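Local coordinates for cellulosomal scaffoldin anchoring protein C (Acetivibrio cellulolyticus, PDB 4UYP) that binds the dockerin of the adaptor scaffoldin ScaB through a cohesin domain, helping to join the multienzyme cellulosome to the bacterial cell surface, at residues 2-7 with 34-39; 48-53 with 73-78; 17-22 with 137-142. All blocks are in the same frame, centred on the assembly; numbering follows the deposited sequence. Where two conformers were deposited one is given.

In the fold
All three contacts lie in the core of one cohesin domain, a two-layered beta sandwich. Contacts 1 and 2 cross between the layers and meet where strands 33-39 and 72-78 are neighbours: Phe36 N lies 2.8 Å from Met75 O, a probable hydrogen bond, and the contact centres are 11 Å apart. Contact 3, centred 13 Å from contact 1, joins the strands flanking 3-11 where the sheet curls; there Ile6 CG2 approaches Val19 CG1 at 3.4 Å. Met75 also reaches Ile21 of the 17-22 segment. Contact 1 holds Asp5 and Ile6 of a calcium site observed for this protein (no calcium bound here), whereas the outer faces of 34-39 and 73-78 receive the ScaB dockerin.

Contact 1: 2-7 with 34-39; sequences LQVDIG and LSFRTN
Phe36 carries its ring straight across to Val4 because CG stands anti to the backbone N (chi1 -179°), and Val4 answers with CG1, which is likewise anti to its own N (chi1 -178°). The two side chains come from opposite directions. Val4 CG1 approaches the ring obliquely, 3.5 Å from Phe36 CE1, and its next neighbour there is CZ, at 3.9 Å. Ile6 meets the tip of the same ring: its CG1 lies at the edge, close to the ring plane, 3.9 Å from Phe36 CZ, and its CD1 comes equally near that atom. Ile6 CD1 also runs on to Thr38, meeting the methyl CG2 at 3.8 Å in one of the two conformers modelled for that threonine. Val4 and Ile6 together cover the outer end of one phenyl ring, with the threonine methyl closing the row.

The strand axes are 10.6 Å apart and differ by 33° in direction, a separation and a twist that suit aligned packing of two beta sheets face to face. Thr114, Ile21 and Met75 also touch Phe36 and enclose it further. On the other face of strand 34-39, Arg37 NH2 hydrogen-bonds to Val25 O of the ScaB dockerin chain. Asp5 points away from strand 34-39 and, with Ile6, belongs to a calcium site observed for this protein, with no calcium bound to this chain here.

No hydrogen bond links the two segments. The contact is carbon against carbon, so its cohesion comes from shape fit and exclusion of water, while polar side chains such as Arg37 lie on the outward faces.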
loop_
_atom_site.group_PDB
_atom_site.type_symbol
_atom_site.label_atom_id
_atom_site.label_comp_id
_atom_site.label_asym_id
_atom_site.label_seq_id
_atom_site.Cartn_x
_atom_site.Cartn_y
_atom_site.Cartn_z
ATOM N N LEU C 2 -19.457 -6.834 -5.900
ATOM C CA LEU C 2 -18.596 -6.012 -6.794
ATOM C C LEU C 2 -17.186 -6.597 -6.805
ATOM O O LEU C 2 -16.636 -6.891 -5.735
ATOM C CB LEU C 2 -18.566 -4.641 -6.155
ATOM C CG LEU C 2 -17.665 -3.618 -6.865
ATOM C CD1 LEU C 2 -18.052 -3.348 -8.302
ATOM C CD2 LEU C 2 -17.617 -2.280 -6.076
ATOM N N GLN C 3 -16.646 -6.688 -8.034
ATOM C CA GLN C 3 -15.260 -7.254 -8.201
ATOM C C GLN C 3 -14.489 -6.219 -8.992
ATOM O O GLN C 3 -14.886 -5.789 -10.101
ATOM C CB GLN C 3 -15.347 -8.559 -9.014
ATOM C CG GLN C 3 -16.064 -9.732 -8.354
ATOM C CD GLN C 3 -16.354 -10.854 -9.354
ATOM O OE1 GLN C 3 -15.757 -10.927 -10.448
ATOM N NE2 GLN C 3 -17.300 -11.719 -9.002
ATOM N N VAL C 4 -13.336 -5.928 -8.402
ATOM C CA VAL C 4 -12.365 -4.990 -9.092
ATOM C C VAL C 4 -11.190 -5.875 -9.589
ATOM O O VAL C 4 -10.606 -6.649 -8.814
ATOM C CB VAL C 4 -11.886 -3.974 -8.116
ATOM C CG1 VAL C 4 -10.918 -2.958 -8.833
ATOM C CG2 VAL C 4 -13.087 -3.208 -7.568
ATOM N N ASP C 5 -10.876 -5.701 -10.853
ATOM C CA ASP C 5 -9.786 -6.529 -11.474
ATOM C C ASP C 5 -8.711 -5.563 -11.966
ATOM O O ASP C 5 -9.029 -4.680 -12.803
ATOM C CB ASP C 5 -10.301 -7.300 -12.601
ATOM C CG ASP C 5 -9.257 -8.188 -13.189
ATOM O OD1 ASP C 5 -9.070 -9.314 -12.704
ATOM O OD2 ASP C 5 -8.576 -7.726 -14.222
ATOM N N ILE C 6 -7.465 -5.783 -11.544
ATOM C CA ILE C 6 -6.270 -5.111 -12.162
ATOM C C ILE C 6 -5.777 -6.062 -13.223
ATOM O O ILE C 6 -5.351 -7.218 -12.887
ATOM C CB ILE C 6 -5.221 -4.808 -11.113
ATOM C CG1 ILE C 6 -5.771 -3.878 -9.998
ATOM C CG2 ILE C 6 -3.945 -4.234 -11.762
ATOM C CD1 ILE C 6 -4.739 -3.597 -8.955
ATOM N N GLY C 7 -5.813 -5.720 -14.500
ATOM C CA GLY C 7 -5.419 -6.632 -15.575
ATOM C C GLY C 7 -3.908 -6.873 -15.571
ATOM O O GLY C 7 -3.122 -6.033 -15.100
ATOM N N LEU C 34 -15.790 6.615 -4.698
ATOM C CA LEU C 34 -14.810 5.530 -4.470
ATOM C C LEU C 34 -13.446 6.140 -4.555
ATOM O O LEU C 34 -13.178 7.167 -5.202
ATOM C CB LEU C 34 -14.975 4.398 -5.518
ATOM C CG LEU C 34 -14.470 4.733 -6.941
ATOM C CD1 LEU C 34 -13.041 4.137 -7.092
ATOM C CD2 LEU C 34 -15.441 4.076 -7.955
ATOM N N SER C 35 -12.526 5.486 -3.848
ATOM C CA SER C 35 -11.066 5.689 -4.129
ATOM C C SER C 35 -10.465 4.308 -4.409
ATOM O O SER C 35 -10.921 3.304 -3.915
ATOM C CB SER C 35 -10.360 6.362 -2.952
ATOM O OG SER C 35 -10.380 5.515 -1.818
ATOM N N PHE C 36 -9.464 4.358 -5.276
ATOM C CA PHE C 36 -8.825 3.113 -5.665
ATOM C C PHE C 36 -7.344 3.388 -5.741
ATOM O O PHE C 36 -6.926 4.321 -6.447
ATOM C CB PHE C 36 -9.335 2.613 -7.046
ATOM C CG PHE C 36 -8.704 1.315 -7.477
ATOM C CD1 PHE C 36 -9.144 0.188 -6.887
ATOM C CD2 PHE C 36 -7.607 1.284 -8.379
ATOM C CE1 PHE C 36 -8.616 -1.040 -7.116
ATOM C CE2 PHE C 36 -7.021 -0.037 -8.604
ATOM C CZ PHE C 36 -7.593 -1.086 -7.975
ATOM N N ARG C 37 -6.490 2.687 -4.962
ATOM C CA ARG C 37 -5.033 2.917 -5.025
ATOM C C ARG C 37 -4.330 1.638 -5.319
ATOM O O ARG C 37 -4.675 0.588 -4.764
ATOM C CB ARG C 37 -4.608 3.404 -3.651
ATOM C CG ARG C 37 -3.087 3.645 -3.693
ATOM C CD ARG C 37 -2.498 4.240 -2.413
ATOM N NE ARG C 37 -3.067 5.534 -2.178
ATOM C CZ ARG C 37 -2.534 6.339 -1.293
ATOM N NH1 ARG C 37 -1.455 6.046 -0.550
ATOM N NH2 ARG C 37 -3.060 7.545 -1.075
ATOM N N THR C 38 -3.382 1.723 -6.248
ATOM C CA THR C 38 -2.488 0.579 -6.628
ATOM C C THR C 38 -1.098 0.915 -6.181
ATOM O O THR C 38 -0.610 2.035 -6.374
ATOM C CB THR C 38 -2.359 0.385 -8.184
ATOM O OG1 THR C 38 -1.848 1.547 -8.798
ATOM C CG2 THR C 38 -3.779 0.047 -8.784
ATOM N N ASN C 39 -0.362 -0.078 -5.628
ATOM C CA ASN C 39 1.089 0.070 -5.478
ATOM C C ASN C 39 1.865 -0.759 -6.515
ATOM O O ASN C 39 1.348 -1.699 -7.079
ATOM C CB ASN C 39 1.487 -0.420 -4.042
ATOM C CG ASN C 39 0.940 0.559 -2.955
ATOM O OD1 ASN C 39 -0.108 0.219 -2.331
ATOM N ND2 ASN C 39 1.551 1.685 -2.784
#

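Contact 2: 48-53 with 73-78; sequences ASIDAG and ASMTFE
Ile50 is the centre of this contact, giving up more surface than any other residue, and it forks to reach two partners on strand 73-78. One arm, CG1 and CD1, is extended (chi2 175°) and ends 4.1 Å from Ala73 CB. The other is the short methyl branch CG2, anti to the backbone N, which lies against Met75 at 4.1 Å from CG. The sulfur SD of the same methionine is equally close to that methyl, so the branch rests along the side of the thioether chain.

Met75 contributes the second largest share. Its chain is bent at chi2 and at chi3, which folds the side chain over instead of letting it run out straight, and Ile50 CG2 comes in obliquely beside the bend. Two conformers were modelled for this methionine, so the fine detail of its contact describes one of them. Ala73 offers a single methyl, two positions before Met75 on the same inward side of the strand, and receives the tip of the isoleucine.

The backbones run in the same general direction and stay well apart, the nearest CA atoms, those of Ile50 and Ala73, being 8.6 Å from each other; no hydrogen bond joins them. Phe36, Phe93 and Thr64 pack round Met75. Outward from this strand, Ser74 OG hydrogen-bonds to Leu26 O, and Glu78 OE1 forms a salt bridge with Arg22 NH1, both on the ScaB dockerin chain. At the start of 48-53, Ala48 and Ser49 together oppose Asn97 in a classic beta bulge.

Such apolar packing between an edge strand of one sheet and the dockerin-binding sheet fits the cohesin beta sandwich.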
loop_
_atom_site.group_PDB
_atom_site.type_symbol
_atom_site.label_atom_id
_atom_site.label_comp_id
_atom_site.label_asym_id
_atom_site.label_seq_id
_atom_site.Cartn_x
_atom_site.Cartn_y
_atom_site.Cartn_z
ATOM N N ALA C 48 3.417 6.489 -16.473
ATOM C CA ALA C 48 3.515 7.475 -17.548
ATOM C C ALA C 48 2.263 8.328 -17.600
ATOM O O ALA C 48 2.322 9.571 -17.836
ATOM C CB ALA C 48 3.758 6.787 -18.911
ATOM N N SER C 49 1.089 7.704 -17.415
ATOM C CA SER C 49 -0.190 8.449 -17.479
ATOM C C SER C 49 -1.285 7.516 -16.987
ATOM O O SER C 49 -1.113 6.261 -16.922
ATOM C CB SER C 49 -0.586 8.891 -18.880
ATOM O OG SER C 49 -0.593 7.788 -19.795
ATOM N N ILE C 50 -2.428 8.072 -16.546
ATOM C CA ILE C 50 -3.621 7.298 -16.194
ATOM C C ILE C 50 -4.754 7.786 -17.072
ATOM O O ILE C 50 -4.972 9.021 -17.103
ATOM C CB ILE C 50 -3.950 7.504 -14.699
ATOM C CG1 ILE C 50 -2.796 6.959 -13.861
ATOM C CG2 ILE C 50 -5.254 6.714 -14.359
ATOM C CD1 ILE C 50 -2.999 7.229 -12.375
ATOM N N ASP C 51 -5.505 6.920 -17.721
ATOM C CA ASP C 51 -6.600 7.322 -18.602
ATOM C C ASP C 51 -7.913 6.810 -18.012
ATOM O O ASP C 51 -8.103 5.591 -17.874
ATOM C CB ASP C 51 -6.440 6.695 -19.964
ATOM C CG ASP C 51 -5.167 7.116 -20.704
ATOM O OD1 ASP C 51 -4.685 8.276 -20.483
ATOM O OD2 ASP C 51 -4.636 6.377 -21.548
ATOM N N ALA C 52 -8.832 7.740 -17.821
ATOM C CA ALA C 52 -10.206 7.281 -17.455
ATOM C C ALA C 52 -10.784 6.381 -18.496
ATOM O O ALA C 52 -10.587 6.604 -19.708
ATOM C CB ALA C 52 -11.095 8.529 -17.328
ATOM N N GLY C 53 -11.558 5.403 -18.010
ATOM C CA GLY C 53 -12.205 4.461 -18.923
ATOM C C GLY C 53 -13.645 4.879 -19.195
ATOM O O GLY C 53 -14.107 5.963 -18.805
ATOM N N ALA C 73 -0.317 4.804 -7.213
ATOM C CA ALA C 73 -1.254 5.532 -8.094
ATOM C C ALA C 73 -2.610 5.461 -7.462
ATOM O O ALA C 73 -3.086 4.397 -7.111
ATOM C CB ALA C 73 -1.291 4.939 -9.497
ATOM N N SER C 74 -3.289 6.611 -7.442
ATOM C CA SER C 74 -4.623 6.751 -6.775
ATOM C C SER C 74 -5.596 7.377 -7.738
ATOM O O SER C 74 -5.240 8.273 -8.493
ATOM C CB SER C 74 -4.599 7.668 -5.556
ATOM O OG SER C 74 -3.638 7.191 -4.586
ATOM N N MET C 75 -6.807 6.899 -7.671
ATOM C CA MET C 75 -7.929 7.363 -8.530
ATOM C C MET C 75 -9.130 7.617 -7.605
ATOM O O MET C 75 -9.402 6.758 -6.756
ATOM C CB MET C 75 -8.251 6.265 -9.595
ATOM C CG MET C 75 -7.210 6.277 -10.754
ATOM S SD MET C 75 -6.610 4.584 -11.086
ATOM C CE MET C 75 -5.495 4.216 -9.691
ATOM N N THR C 76 -9.856 8.695 -7.848
ATOM C CA THR C 76 -11.167 8.856 -7.147
ATOM C C THR C 76 -12.256 9.131 -8.135
ATOM O O THR C 76 -12.061 9.744 -9.195
ATOM C CB THR C 76 -11.214 9.993 -6.105
ATOM O OG1 THR C 76 -10.856 11.270 -6.691
ATOM C CG2 THR C 76 -10.172 9.684 -5.002
ATOM N N PHE C 77 -13.457 8.662 -7.765
ATOM C CA PHE C 77 -14.712 9.029 -8.460
ATOM C C PHE C 77 -15.663 9.606 -7.445
ATOM O O PHE C 77 -15.809 9.078 -6.320
ATOM C CB PHE C 77 -15.357 7.786 -9.061
ATOM C CG PHE C 77 -16.717 8.043 -9.674
ATOM C CD1 PHE C 77 -16.851 8.749 -10.875
ATOM C CD2 PHE C 77 -17.858 7.625 -9.019
ATOM C CE1 PHE C 77 -18.093 8.991 -11.449
ATOM C CE2 PHE C 77 -19.120 7.874 -9.574
ATOM C CZ PHE C 77 -19.241 8.548 -10.768
ATOM N N GLU C 78 -16.239 10.772 -7.779
ATOM C CA GLU C 78 -17.278 11.406 -6.937
ATOM C C GLU C 78 -18.427 11.734 -7.881
ATOM O O GLU C 78 -18.251 12.671 -8.721
ATOM C CB GLU C 78 -16.735 12.624 -6.277
ATOM C CG GLU C 78 -15.514 12.400 -5.321
ATOM C CD GLU C 78 -14.628 13.684 -5.197
ATOM O OE1 GLU C 78 -14.133 14.207 -6.242
ATOM O OE2 GLU C 78 -14.532 14.048 -3.982
#

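Contact 3: 17-22 with 137-142; sequences VSVPIT and GKIEVI
Ile139 lies between Val17 and Val19 and meets each in a different attitude. Toward Val17 the approach is tip to tip: the terminal methyl Ile139 CD1 lies 3.9 Å from Val17 CG2, and the branch methyl Ile139 CG2 is 4.1 Å from that same valine carbon. Toward Val19 the side chains cross at about a right angle, with Val19 CG2 set 4.1 Å from Ile139 CG1 and just as far from CD1. The isoleucine therefore uses three of its carbons on two valines, each of which replies with one methyl.

Torsions explain the fit. Val17 sets CG1 anti to its carbonyl carbon (chi1 -58°), which leaves CG2 between the backbone N and the carbonyl carbon, turned to Ile139. Ile139 keeps CG1 beside its own N and stretches on to CD1 (chi2 166°), which places CD1 against both valines.

The two segments run in opposite directions, with Val17 facing Ile139 and Val19 facing Gly137 at CA separations of 8.2 and 7.8 Å. They are not adjacent strands: strand 3-11 lies between them in the sheet, pairing antiparallel with 16-24 and parallel with 133-141. The sheet curls here, which turns the strands flanking 3-11 toward each other on the core side. There Val19 also touches Ile6, and Phe98 packs on both Val19 and Ile139, while Ile112 adds to the cover of the isoleucine. On the reverse side of 17-22, Ser18 OG is hydrogen-bonded to Asn97 OD1.

With branched aliphatic carbons alone in touch and no hydrogen bond across, the pairing is held by dispersion and burial, while each segment makes its backbone bonds with other strands of the sheet.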
loop_
_atom_site.group_PDB
_atom_site.type_symbol
_atom_site.label_atom_id
_atom_site.label_comp_id
_atom_site.label_asym_id
_atom_site.label_seq_id
_atom_site.Cartn_x
_atom_site.Cartn_y
_atom_site.Cartn_z
ATOM N N VAL C 17 3.468 -0.222 -21.068
ATOM C CA VAL C 17 2.405 -1.247 -21.045
ATOM C C VAL C 17 1.146 -0.643 -20.413
ATOM O O VAL C 17 1.239 0.393 -19.713
ATOM C CB VAL C 17 2.824 -2.515 -20.299
ATOM C CG1 VAL C 17 4.093 -3.099 -20.954
ATOM C CG2 VAL C 17 3.144 -2.275 -18.831
ATOM N N SER C 18 -0.017 -1.235 -20.661
ATOM C CA SER C 18 -1.197 -0.685 -20.091
ATOM C C SER C 18 -1.916 -1.747 -19.229
ATOM O O SER C 18 -2.061 -2.945 -19.639
ATOM C CB SER C 18 -2.100 -0.163 -21.180
ATOM O OG SER C 18 -1.451 0.743 -22.018
ATOM N N VAL C 19 -2.324 -1.264 -18.062
ATOM C CA VAL C 19 -2.975 -2.094 -17.057
ATOM C C VAL C 19 -4.405 -1.524 -16.873
ATOM O O VAL C 19 -4.566 -0.512 -16.191
ATOM C CB VAL C 19 -2.116 -2.010 -15.748
ATOM C CG1 VAL C 19 -2.859 -2.665 -14.568
ATOM C CG2 VAL C 19 -0.777 -2.737 -15.938
ATOM N N PRO C 20 -5.421 -2.258 -17.347
ATOM C CA PRO C 20 -6.842 -1.813 -17.159
ATOM C C PRO C 20 -7.352 -2.200 -15.776
ATOM O O PRO C 20 -7.048 -3.258 -15.266
ATOM C CB PRO C 20 -7.593 -2.530 -18.272
ATOM C CG PRO C 20 -6.838 -3.829 -18.459
ATOM C CD PRO C 20 -5.344 -3.483 -18.173
ATOM N N ILE C 21 -8.148 -1.303 -15.217
ATOM C CA ILE C 21 -8.842 -1.557 -13.973
ATOM C C ILE C 21 -10.337 -1.685 -14.337
ATOM O O ILE C 21 -10.969 -0.722 -14.822
ATOM C CB ILE C 21 -8.625 -0.492 -12.902
ATOM C CG1 ILE C 21 -7.130 -0.307 -12.516
ATOM C CG2 ILE C 21 -9.523 -0.784 -11.678
ATOM C CD1 ILE C 21 -6.755 1.041 -11.977
ATOM N N THR C 22 -10.885 -2.889 -14.108
ATOM C CA THR C 22 -12.234 -3.258 -14.566
ATOM C C THR C 22 -13.108 -3.457 -13.342
ATOM O O THR C 22 -12.677 -4.032 -12.335
ATOM C CB THR C 22 -12.272 -4.567 -15.416
ATOM O OG1 THR C 22 -11.337 -4.464 -16.496
ATOM C CG2 THR C 22 -13.726 -4.940 -15.924
ATOM N N GLY C 137 -3.026 -7.609 -10.476
ATOM C CA GLY C 137 -2.422 -7.880 -11.803
ATOM C C GLY C 137 -0.927 -8.028 -11.665
ATOM O O GLY C 137 -0.296 -7.642 -10.676
ATOM N N LYS C 138 -0.323 -8.553 -12.725
ATOM C CA LYS C 138 1.125 -8.631 -12.795
ATOM C C LYS C 138 1.552 -8.121 -14.200
ATOM O O LYS C 138 0.819 -8.257 -15.198
ATOM C CB LYS C 138 1.607 -10.095 -12.713
ATOM C CG LYS C 138 1.314 -10.730 -11.355
ATOM C CD LYS C 138 1.682 -12.211 -11.475
ATOM C CE LYS C 138 0.976 -13.138 -10.571
ATOM N NZ LYS C 138 -0.411 -12.909 -10.384
ATOM N N ILE C 139 2.717 -7.500 -14.243
ATOM C CA ILE C 139 3.364 -7.186 -15.538
ATOM C C ILE C 139 4.560 -8.111 -15.670
ATOM O O ILE C 139 5.431 -8.192 -14.766
ATOM C CB ILE C 139 3.882 -5.741 -15.540
ATOM C CG1 ILE C 139 2.711 -4.757 -15.450
ATOM C CG2 ILE C 139 4.748 -5.458 -16.824
ATOM C CD1 ILE C 139 3.216 -3.336 -15.092
ATOM N N GLU C 140 4.571 -8.906 -16.759
ATOM C CA GLU C 140 5.727 -9.766 -17.049
ATOM C C GLU C 140 6.649 -9.147 -18.092
ATOM O O GLU C 140 6.175 -8.693 -19.127
ATOM C CB GLU C 140 5.188 -11.162 -17.556
ATOM C CG GLU C 140 6.407 -12.080 -17.937
ATOM C CD GLU C 140 6.036 -13.558 -18.082
ATOM O OE1 GLU C 140 4.851 -13.914 -17.950
ATOM O OE2 GLU C 140 6.973 -14.324 -18.308
ATOM N N VAL C 141 7.955 -9.095 -17.772
ATOM C CA VAL C 141 8.938 -8.564 -18.746
ATOM C C VAL C 141 9.297 -9.654 -19.784
ATOM O O VAL C 141 9.709 -10.749 -19.373
ATOM C CB VAL C 141 10.165 -8.050 -18.018
ATOM C CG1 VAL C 141 11.094 -7.452 -19.068
ATOM C CG2 VAL C 141 9.740 -7.007 -17.003
ATOM N N ILE C 142 9.050 -9.330 -21.029
ATOM C CA ILE C 142 9.311 -10.306 -22.106
ATOM C C ILE C 142 10.387 -9.797 -23.034
ATOM O O ILE C 142 10.786 -8.633 -23.019
ATOM C CB ILE C 142 8.021 -10.685 -22.830
ATOM C CG1 ILE C 142 7.331 -9.453 -23.436
ATOM C CG2 ILE C 142 7.081 -11.458 -21.917
ATOM C CD1 ILE C 142 6.174 -9.797 -24.403
#